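Local coordinates for p-47 protein (Clostridium botulinum E1 str. 'BoNT E Beluga', PDB 5WIX), which is of unknown function but has a TULIP-domain fold resembling bactericidal/permeability-increasing protein, and so may bind lipids or other hydrophobic ligands, at residues V320-M334 and V375-R388. Sequence-based numbering, arbitrary orientation.
Sequences VKLTGYERIYSKLNM and VAKSVGNWSLKSFR
Leu332 sends its two methyls into the flank of helix 370-390, CD2 lying 3.5 Å from Gly380 CA and CD1 reaching Ser383 CB and, obliquely, Phe387 CE2. This is a helix laid on a curled antiparallel sheet near one end of the elongated chain, consistent with the TULIP fold, whose domains wrap such a sheet around a long helix. The strands 311-322 and 328-343 form a hairpin, where Val320 and Ser330 form a hydrogen-bonded pair, N to O in both directions; the axis of the short segment 328-334 passes 7.9 Å from that of helix 375-388, their directions 39° apart. Gly380 has no side chain, which is consistent with the close approach here of Leu332 CD2 and, less closely, Ser330 OG (4.3 Å from Gly380 CA). Toward the hairpin turn, both methyls of Leu322 meet CG2 of Val375, the nearer being CD2, and its CD1 also touches Ala376 CB. Val320 places CG2 anti to its backbone N, where it meets Val379 CG1 at 3.4 Å. At the other end Met334, extended until it bends at chi3 (69°), carries CE to Phe387 CB and sets SD beside Arg388 CB. Outside the hairpin, Trp285 packs edge-to-face with the Phe387 ring, and Tyr295 touches both Leu322 and Val379. Ser383 OG is turned back onto its own helix, donating to Val379 O (3.0 Å). The cross-contact hydrogen bond runs from Ser330 OG to Ala376 O (3.2 Å), arriving 66° out of the carbonyl plane, while Gly380 N approaches that same oxygen from the opposite face.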
ATOM      1  N   VAL A 320      -6.745  38.509 -13.280  1.00 68.86           N
ATOM      2  CA  VAL A 320      -5.452  39.107 -13.578  1.00 78.82           C
ATOM      3  C   VAL A 320      -5.606  40.608 -13.810  1.00 90.01           C
ATOM      4  O   VAL A 320      -6.305  41.035 -14.732  1.00 94.06           O
ATOM      5  CB  VAL A 320      -4.786  38.446 -14.800  1.00 59.47           C
ATOM      6  CG1 VAL A 320      -5.781  38.254 -15.923  1.00 65.94           C
ATOM      7  CG2 VAL A 320      -3.612  39.277 -15.258  1.00 68.09           C
ATOM      8  N   LYS A 321      -4.977  41.420 -12.964  1.00 88.19           N
ATOM      9  CA  LYS A 321      -5.096  42.879 -13.119  1.00 85.68           C
ATOM     10  C   LYS A 321      -4.166  43.410 -14.212  1.00 73.06           C
ATOM     11  O   LYS A 321      -3.059  42.893 -14.420  1.00 68.16           O
ATOM     12  CB  LYS A 321      -4.825  43.590 -11.782  1.00 91.55           C
ATOM     13  CG  LYS A 321      -5.896  43.290 -10.719  1.00104.79           C
ATOM     14  CD  LYS A 321      -5.474  43.661  -9.294  1.00101.65           C
ATOM     15  CE  LYS A 321      -6.661  43.539  -8.328  1.00104.55           C
ATOM     16  NZ  LYS A 321      -7.710  44.590  -8.589  1.00109.53           N
ATOM     17  N   LEU A 322      -4.640  44.425 -14.924  1.00 70.89           N
ATOM     18  CA  LEU A 322      -3.851  45.074 -15.972  1.00 73.20           C
ATOM     19  C   LEU A 322      -2.866  46.087 -15.403  1.00 71.48           C
ATOM     20  O   LEU A 322      -3.277  47.108 -14.846  1.00 77.09           O
ATOM     21  CB  LEU A 322      -4.768  45.777 -16.963  1.00 81.97           C
ATOM     22  CG  LEU A 322      -5.450  44.847 -17.946  1.00 76.60           C
ATOM     23  CD1 LEU A 322      -6.257  45.671 -18.929  1.00 87.36           C
ATOM     24  CD2 LEU A 322      -4.375  44.070 -18.637  1.00 73.61           C
ATOM     25  N   THR A 323      -1.576  45.808 -15.546  1.00 57.49           N
ATOM     26  CA  THR A 323      -0.555  46.662 -14.966  1.00 82.64           C
ATOM     27  C   THR A 323      -0.618  48.050 -15.614  1.00 84.57           C
ATOM     28  O   THR A 323      -0.464  48.173 -16.827  1.00 88.47           O
ATOM     29  CB  THR A 323       0.849  46.024 -15.131  1.00 95.48           C
ATOM     30  OG1 THR A 323       1.003  45.542 -16.471  1.00105.17           O
ATOM     31  CG2 THR A 323       1.016  44.837 -14.177  1.00 81.48           C
ATOM     32  N   GLY A 324      -0.898  49.083 -14.816  1.00 86.61           N
ATOM     33  CA  GLY A 324      -1.001  50.440 -15.329  1.00 81.80           C
ATOM     34  C   GLY A 324      -2.432  50.924 -15.409  1.00 84.74           C
ATOM     35  O   GLY A 324      -2.687  52.112 -15.564  1.00111.31           O
ATOM     36  N   TYR A 325      -3.362  49.980 -15.331  1.00 86.56           N
ATOM     37  CA  TYR A 325      -4.802  50.232 -15.308  1.00 99.66           C
ATOM     38  C   TYR A 325      -5.343  49.357 -14.213  1.00123.78           C
ATOM     39  O   TYR A 325      -6.082  48.412 -14.480  1.00122.89           O
ATOM     40  CB  TYR A 325      -5.488  49.878 -16.633  1.00 94.45           C
ATOM     41  CG  TYR A 325      -4.958  50.612 -17.837  1.00113.90           C
ATOM     42  CD1 TYR A 325      -5.703  51.605 -18.457  1.00126.39           C
ATOM     43  CD2 TYR A 325      -3.705  50.307 -18.356  1.00125.12           C
ATOM     44  CE1 TYR A 325      -5.207  52.276 -19.563  1.00139.57           C
ATOM     45  CE2 TYR A 325      -3.200  50.970 -19.448  1.00134.30           C
ATOM     46  CZ  TYR A 325      -3.951  51.949 -20.051  1.00143.42           C
ATOM     47  OH  TYR A 325      -3.423  52.595 -21.145  1.00148.54           O
ATOM     48  N   GLU A 326      -4.946  49.654 -12.985  1.00147.14           N
ATOM     49  CA  GLU A 326      -5.124  48.712 -11.889  1.00162.39           C
ATOM     50  C   GLU A 326      -6.564  48.251 -11.725  1.00155.72           C
ATOM     51  O   GLU A 326      -6.823  47.081 -11.440  1.00148.35           O
ATOM     52  CB  GLU A 326      -4.609  49.333 -10.590  1.00176.74           C
ATOM     53  CG  GLU A 326      -3.089  49.377 -10.519  1.00171.44           C
ATOM     54  CD  GLU A 326      -2.464  48.012 -10.778  1.00152.99           C
ATOM     55  OE1 GLU A 326      -3.040  46.998 -10.325  1.00125.32           O
ATOM     56  OE2 GLU A 326      -1.405  47.958 -11.442  1.00154.01           O
ATOM     57  N   ARG A 327      -7.496  49.168 -11.954  1.00150.36           N
ATOM     58  CA  ARG A 327      -8.901  48.892 -11.715  1.00138.56           C
ATOM     59  C   ARG A 327      -9.611  48.306 -12.940  1.00119.64           C
ATOM     60  O   ARG A 327     -10.838  48.339 -13.043  1.00114.89           O
ATOM     61  CB  ARG A 327      -9.574  50.168 -11.240  1.00140.92           C
ATOM     62  CG  ARG A 327      -8.847  50.748 -10.046  1.00148.50           C
ATOM     63  CD  ARG A 327      -9.456  52.049  -9.592  1.00165.37           C
ATOM     64  NE  ARG A 327      -8.906  52.485  -8.311  1.00172.03           N
ATOM     65  CZ  ARG A 327      -9.265  53.605  -7.692  1.00179.65           C
ATOM     66  NH1 ARG A 327     -10.172  54.403  -8.239  1.00181.37           N
ATOM     67  NH2 ARG A 327      -8.720  53.931  -6.527  1.00183.86           N
ATOM     68  N   ILE A 328      -8.826  47.752 -13.858  1.00100.28           N
ATOM     69  CA  ILE A 328      -9.369  47.031 -14.997  1.00 95.29           C
ATOM     70  C   ILE A 328      -8.694  45.670 -15.062  1.00105.39           C
ATOM     71  O   ILE A 328      -7.482  45.572 -15.281  1.00102.05           O
ATOM     72  CB  ILE A 328      -9.170  47.792 -16.317  1.00 87.46           C
ATOM     73  CG1 ILE A 328     -10.005  49.061 -16.315  1.00111.32           C
ATOM     74  CG2 ILE A 328      -9.586  46.952 -17.512  1.00 74.03           C
ATOM     75  CD1 ILE A 328      -9.719  49.983 -17.495  1.00128.48           C
ATOM     76  N   TYR A 329      -9.503  44.626 -14.870  1.00106.87           N
ATOM     77  CA  TYR A 329      -9.036  43.243 -14.744  1.00100.38           C
ATOM     78  C   TYR A 329      -9.792  42.285 -15.664  1.00103.97           C
ATOM     79  O   TYR A 329     -10.799  42.645 -16.276  1.00113.68           O
ATOM     80  CB  TYR A 329      -9.184  42.767 -13.294  1.00 96.49           C
ATOM     81  CG  TYR A 329     -10.614  42.819 -12.778  1.00109.68           C
ATOM     82  CD1 TYR A 329     -11.496  41.760 -12.989  1.00111.81           C
ATOM     83  CD2 TYR A 329     -11.081  43.923 -12.078  1.00124.25           C
ATOM     84  CE1 TYR A 329     -12.803  41.806 -12.515  1.00121.89           C
ATOM     85  CE2 TYR A 329     -12.389  43.977 -11.605  1.00130.58           C
ATOM     86  CZ  TYR A 329     -13.242  42.920 -11.830  1.00124.80           C
ATOM     87  OH  TYR A 329     -14.533  42.979 -11.358  1.00123.03           O
ATOM     88  N   SER A 330      -9.317  41.049 -15.731  1.00 98.34           N
ATOM     89  CA  SER A 330      -9.946  40.017 -16.543  1.00 90.69           C
ATOM     90  C   SER A 330     -10.273  38.802 -15.672  1.00 83.23           C
ATOM     91  O   SER A 330      -9.368  38.218 -15.061  1.00 78.22           O
ATOM     92  CB  SER A 330      -9.016  39.627 -17.702  1.00 83.67           C
ATOM     93  OG  SER A 330      -9.735  39.053 -18.780  1.00 98.70           O
ATOM     94  N   LYS A 331     -11.551  38.425 -15.602  1.00 72.99           N
ATOM     95  CA  LYS A 331     -11.932  37.268 -14.786  1.00 88.58           C
ATOM     96  C   LYS A 331     -11.627  35.955 -15.531  1.00 91.57           C
ATOM     97  O   LYS A 331     -11.960  35.791 -16.712  1.00 99.70           O
ATOM     98  CB  LYS A 331     -13.403  37.342 -14.355  1.00 98.23           C
ATOM     99  CG  LYS A 331     -14.433  37.264 -15.464  1.00109.17           C
ATOM    100  CD  LYS A 331     -15.836  37.572 -14.928  1.00115.76           C
ATOM    101  CE  LYS A 331     -16.900  37.527 -16.030  1.00114.52           C
ATOM    102  NZ  LYS A 331     -18.244  37.978 -15.546  1.00107.20           N
ATOM    103  N   LEU A 332     -10.956  35.047 -14.824  1.00 78.08           N
ATOM    104  CA  LEU A 332     -10.425  33.814 -15.393  1.00 88.97           C
ATOM    105  C   LEU A 332     -11.096  32.544 -14.812  1.00104.88           C
ATOM    106  O   LEU A 332     -11.055  32.321 -13.599  1.00102.98           O
ATOM    107  CB  LEU A 332      -8.915  33.754 -15.151  1.00 70.93           C
ATOM    108  CG  LEU A 332      -8.059  34.924 -15.624  1.00 73.09           C
ATOM    109  CD1 LEU A 332      -6.581  34.708 -15.294  1.00 58.66           C
ATOM    110  CD2 LEU A 332      -8.245  35.109 -17.118  1.00 91.38           C
ATOM    111  N   ASN A 333     -11.700  31.719 -15.671  1.00109.37           N
ATOM    112  CA  ASN A 333     -12.265  30.426 -15.248  1.00100.71           C
ATOM    113  C   ASN A 333     -11.765  29.258 -16.100  1.00 93.59           C
ATOM    114  O   ASN A 333     -11.877  29.294 -17.325  1.00105.77           O
ATOM    115  CB  ASN A 333     -13.794  30.448 -15.305  1.00 96.85           C
ATOM    116  CG  ASN A 333     -14.414  31.402 -14.296  1.00112.70           C
ATOM    117  OD1 ASN A 333     -14.974  30.972 -13.284  1.00107.31           O
ATOM    118  ND2 ASN A 333     -14.336  32.709 -14.578  1.00114.06           N
ATOM    119  N   MET A 334     -11.235  28.218 -15.458  1.00 95.23           N
ATOM    120  CA  MET A 334     -10.833  27.007 -16.182  1.00 86.16           C
ATOM    121  C   MET A 334     -11.365  25.708 -15.568  1.00 80.63           C
ATOM    122  O   MET A 334     -11.436  25.570 -14.349  1.00 85.79           O
ATOM    123  CB  MET A 334      -9.307  26.921 -16.271  1.00 71.63           C
ATOM    124  CG  MET A 334      -8.811  25.805 -17.157  1.00 63.76           C
ATOM    125  SD  MET A 334      -7.059  25.938 -17.551  1.00 89.87           S
ATOM    126  CE  MET A 334      -6.416  25.578 -15.931  1.00 53.18           C
ATOM    127  N   VAL A 375      -6.276  44.090 -24.453  1.00 76.44           N
ATOM    128  CA  VAL A 375      -5.094  43.543 -23.788  1.00 84.39           C
ATOM    129  C   VAL A 375      -5.572  42.703 -22.600  1.00 82.05           C
ATOM    130  O   VAL A 375      -4.907  41.750 -22.189  1.00 89.48           O
ATOM    131  CB  VAL A 375      -4.086  44.643 -23.315  1.00 77.09           C
ATOM    132  CG1 VAL A 375      -4.095  45.820 -24.274  1.00 62.50           C
ATOM    133  CG2 VAL A 375      -4.389  45.124 -21.912  1.00 60.93           C
ATOM    134  N   ALA A 376      -6.737  43.044 -22.059  1.00 68.62           N
ATOM    135  CA  ALA A 376      -7.305  42.239 -20.988  1.00 81.79           C
ATOM    136  C   ALA A 376      -7.650  40.827 -21.506  1.00 87.86           C
ATOM    137  O   ALA A 376      -7.412  39.824 -20.822  1.00 68.73           O
ATOM    138  CB  ALA A 376      -8.538  42.914 -20.410  1.00 78.86           C
ATOM    139  N   LYS A 377      -8.204  40.765 -22.717  1.00 88.35           N
ATOM    140  CA  LYS A 377      -8.487  39.486 -23.354  1.00 95.46           C
ATOM    141  C   LYS A 377      -7.185  38.731 -23.578  1.00 88.80           C
ATOM    142  O   LYS A 377      -7.109  37.514 -23.379  1.00 86.20           O
ATOM    143  CB  LYS A 377      -9.233  39.677 -24.683  1.00103.08           C
ATOM    144  CG  LYS A 377      -9.011  38.549 -25.689  1.00100.68           C
ATOM    145  CD  LYS A 377     -10.025  38.566 -26.831  1.00122.06           C
ATOM    146  CE  LYS A 377      -9.713  37.477 -27.868  1.00130.30           C
ATOM    147  NZ  LYS A 377     -10.929  36.882 -28.520  1.00117.69           N
ATOM    148  N   SER A 378      -6.146  39.456 -23.969  1.00 76.79           N
ATOM    149  CA  SER A 378      -4.916  38.781 -24.339  1.00 86.53           C
ATOM    150  C   SER A 378      -4.125  38.315 -23.111  1.00 89.85           C
ATOM    151  O   SER A 378      -3.559  37.231 -23.122  1.00 93.04           O
ATOM    152  CB  SER A 378      -4.063  39.682 -25.227  1.00 89.41           C
ATOM    153  OG  SER A 378      -2.975  38.956 -25.766  1.00101.20           O
ATOM    154  N   VAL A 379      -4.108  39.104 -22.041  1.00 86.28           N
ATOM    155  CA  VAL A 379      -3.438  38.669 -20.814  1.00 84.69           C
ATOM    156  C   VAL A 379      -4.214  37.508 -20.166  1.00 90.59           C
ATOM    157  O   VAL A 379      -3.617  36.541 -19.666  1.00 76.70           O
ATOM    158  CB  VAL A 379      -3.272  39.843 -19.817  1.00 79.14           C
ATOM    159  CG1 VAL A 379      -2.703  39.361 -18.497  1.00 70.36           C
ATOM    160  CG2 VAL A 379      -2.344  40.877 -20.409  1.00 69.51           C
ATOM    161  N   GLY A 380      -5.543  37.603 -20.206  1.00 97.75           N
ATOM    162  CA  GLY A 380      -6.414  36.535 -19.746  1.00 95.50           C
ATOM    163  C   GLY A 380      -6.086  35.211 -20.406  1.00 88.63           C
ATOM    164  O   GLY A 380      -5.791  34.225 -19.721  1.00 91.15           O
ATOM    165  N   ASN A 381      -6.105  35.193 -21.739  1.00 86.10           N
ATOM    166  CA  ASN A 381      -5.855  33.962 -22.500  1.00 77.33           C
ATOM    167  C   ASN A 381      -4.439  33.434 -22.314  1.00 75.66           C
ATOM    168  O   ASN A 381      -4.196  32.241 -22.420  1.00 88.48           O
ATOM    169  CB  ASN A 381      -6.127  34.181 -23.993  1.00 82.98           C
ATOM    170  CG  ASN A 381      -7.615  34.296 -24.312  1.00 95.79           C
ATOM    171  OD1 ASN A 381      -8.463  33.788 -23.574  1.00100.86           O
ATOM    172  ND2 ASN A 381      -7.937  34.964 -25.419  1.00 97.94           N
ATOM    173  N   TRP A 382      -3.498  34.316 -22.023  1.00 76.66           N
ATOM    174  CA  TRP A 382      -2.129  33.869 -21.775  1.00 77.08           C
ATOM    175  C   TRP A 382      -2.002  33.223 -20.401  1.00 71.65           C
ATOM    176  O   TRP A 382      -1.213  32.287 -20.201  1.00 61.77           O
ATOM    177  CB  TRP A 382      -1.153  35.040 -21.902  1.00 85.95           C
ATOM    178  CG  TRP A 382      -0.823  35.328 -23.316  1.00 83.50           C
ATOM    179  CD1 TRP A 382      -1.128  36.448 -24.024  1.00 86.95           C
ATOM    180  CD2 TRP A 382      -0.145  34.455 -24.212  1.00 86.23           C
ATOM    181  NE1 TRP A 382      -0.674  36.331 -25.312  1.00 92.91           N
ATOM    182  CE2 TRP A 382      -0.066  35.111 -25.451  1.00 84.76           C
ATOM    183  CE3 TRP A 382       0.411  33.182 -24.082  1.00102.28           C
ATOM    184  CZ2 TRP A 382       0.546  34.536 -26.557  1.00 85.37           C
ATOM    185  CZ3 TRP A 382       1.020  32.612 -25.180  1.00101.70           C
ATOM    186  CH2 TRP A 382       1.084  33.289 -26.403  1.00 92.21           C
ATOM    187  N   SER A 383      -2.789  33.743 -19.461  1.00 70.65           N
ATOM    188  CA  SER A 383      -2.729  33.301 -18.080  1.00 72.80           C
ATOM    189  C   SER A 383      -3.346  31.926 -17.958  1.00 79.87           C
ATOM    190  O   SER A 383      -2.802  31.054 -17.279  1.00 91.72           O
ATOM    191  CB  SER A 383      -3.442  34.301 -17.165  1.00 76.39           C
ATOM    192  OG  SER A 383      -2.666  35.488 -16.998  1.00 66.45           O
ATOM    193  N   LEU A 384      -4.476  31.736 -18.637  1.00 82.72           N
ATOM    194  CA  LEU A 384      -5.175  30.453 -18.615  1.00 76.06           C
ATOM    195  C   LEU A 384      -4.251  29.344 -19.121  1.00 79.16           C
ATOM    196  O   LEU A 384      -4.163  28.255 -18.524  1.00 73.70           O
ATOM    197  CB  LEU A 384      -6.452  30.526 -19.449  1.00 66.10           C
ATOM    198  CG  LEU A 384      -7.605  31.301 -18.795  1.00 78.48           C
ATOM    199  CD1 LEU A 384      -8.845  31.376 -19.693  1.00 75.38           C
ATOM    200  CD2 LEU A 384      -7.959  30.674 -17.447  1.00 82.50           C
ATOM    201  N   LYS A 385      -3.539  29.638 -20.204  1.00 67.70           N
ATOM    202  CA  LYS A 385      -2.575  28.690 -20.735  1.00 64.19           C
ATOM    203  C   LYS A 385      -1.560  28.364 -19.660  1.00 67.84           C
ATOM    204  O   LYS A 385      -1.310  27.195 -19.381  1.00 83.49           O
ATOM    205  CB  LYS A 385      -1.917  29.242 -22.006  1.00 50.73           C
ATOM    206  CG  LYS A 385      -2.944  29.399 -23.146  1.00 77.00           C
ATOM    207  CD  LYS A 385      -2.339  29.870 -24.472  1.00 74.36           C
ATOM    208  CE  LYS A 385      -3.403  29.904 -25.587  1.00 74.20           C
ATOM    209  NZ  LYS A 385      -2.837  30.352 -26.900  1.00 73.35           N
ATOM    210  N   SER A 386      -1.032  29.397 -19.020  1.00 81.85           N
ATOM    211  CA  SER A 386      -0.048  29.200 -17.971  1.00 79.89           C
ATOM    212  C   SER A 386      -0.541  28.208 -16.933  1.00 67.69           C
ATOM    213  O   SER A 386       0.220  27.349 -16.510  1.00 81.79           O
ATOM    214  CB  SER A 386       0.301  30.525 -17.289  1.00 67.92           C
ATOM    215  OG  SER A 386       1.666  30.515 -16.880  1.00 57.91           O
ATOM    216  N   PHE A 387      -1.813  28.331 -16.552  1.00 57.03           N
ATOM    217  CA  PHE A 387      -2.430  27.473 -15.539  1.00 71.54           C
ATOM    218  C   PHE A 387      -2.433  25.997 -15.952  1.00 74.46           C
ATOM    219  O   PHE A 387      -1.769  25.141 -15.341  1.00 54.28           O
ATOM    220  CB  PHE A 387      -3.872  27.903 -15.280  1.00 69.94           C
ATOM    221  CG  PHE A 387      -4.011  29.258 -14.675  1.00 80.68           C
ATOM    222  CD1 PHE A 387      -2.926  29.893 -14.093  1.00 84.05           C
ATOM    223  CD2 PHE A 387      -5.247  29.898 -14.676  1.00 86.87           C
ATOM    224  CE1 PHE A 387      -3.072  31.146 -13.531  1.00 87.41           C
ATOM    225  CE2 PHE A 387      -5.404  31.152 -14.115  1.00 69.60           C
ATOM    226  CZ  PHE A 387      -4.319  31.777 -13.542  1.00 76.00           C
ATOM    227  N   ARG A 388      -3.224  25.727 -16.985  1.00 67.02           N
ATOM    228  CA  ARG A 388      -3.232  24.435 -17.637  1.00 75.32           C
ATOM    229  C   ARG A 388      -1.835  23.828 -17.756  1.00 77.21           C
ATOM    230  O   ARG A 388      -1.595  22.716 -17.307  1.00 77.62           O
ATOM    231  CB  ARG A 388      -3.860  24.553 -19.023  1.00 74.55           C
ATOM    232  CG  ARG A 388      -3.665  23.311 -19.852  1.00 78.42           C
ATOM    233  CD  ARG A 388      -4.372  23.409 -21.168  1.00 76.24           C
ATOM    234  NE  ARG A 388      -3.724  24.379 -22.028  1.00 94.42           N
ATOM    235  CZ  ARG A 388      -4.287  24.903 -23.109  1.00106.37           C
ATOM    236  NH1 ARG A 388      -5.527  24.548 -23.453  1.00 85.28           N
ATOM    237  NH2 ARG A 388      -3.606  25.789 -23.835  1.00115.14           N
TER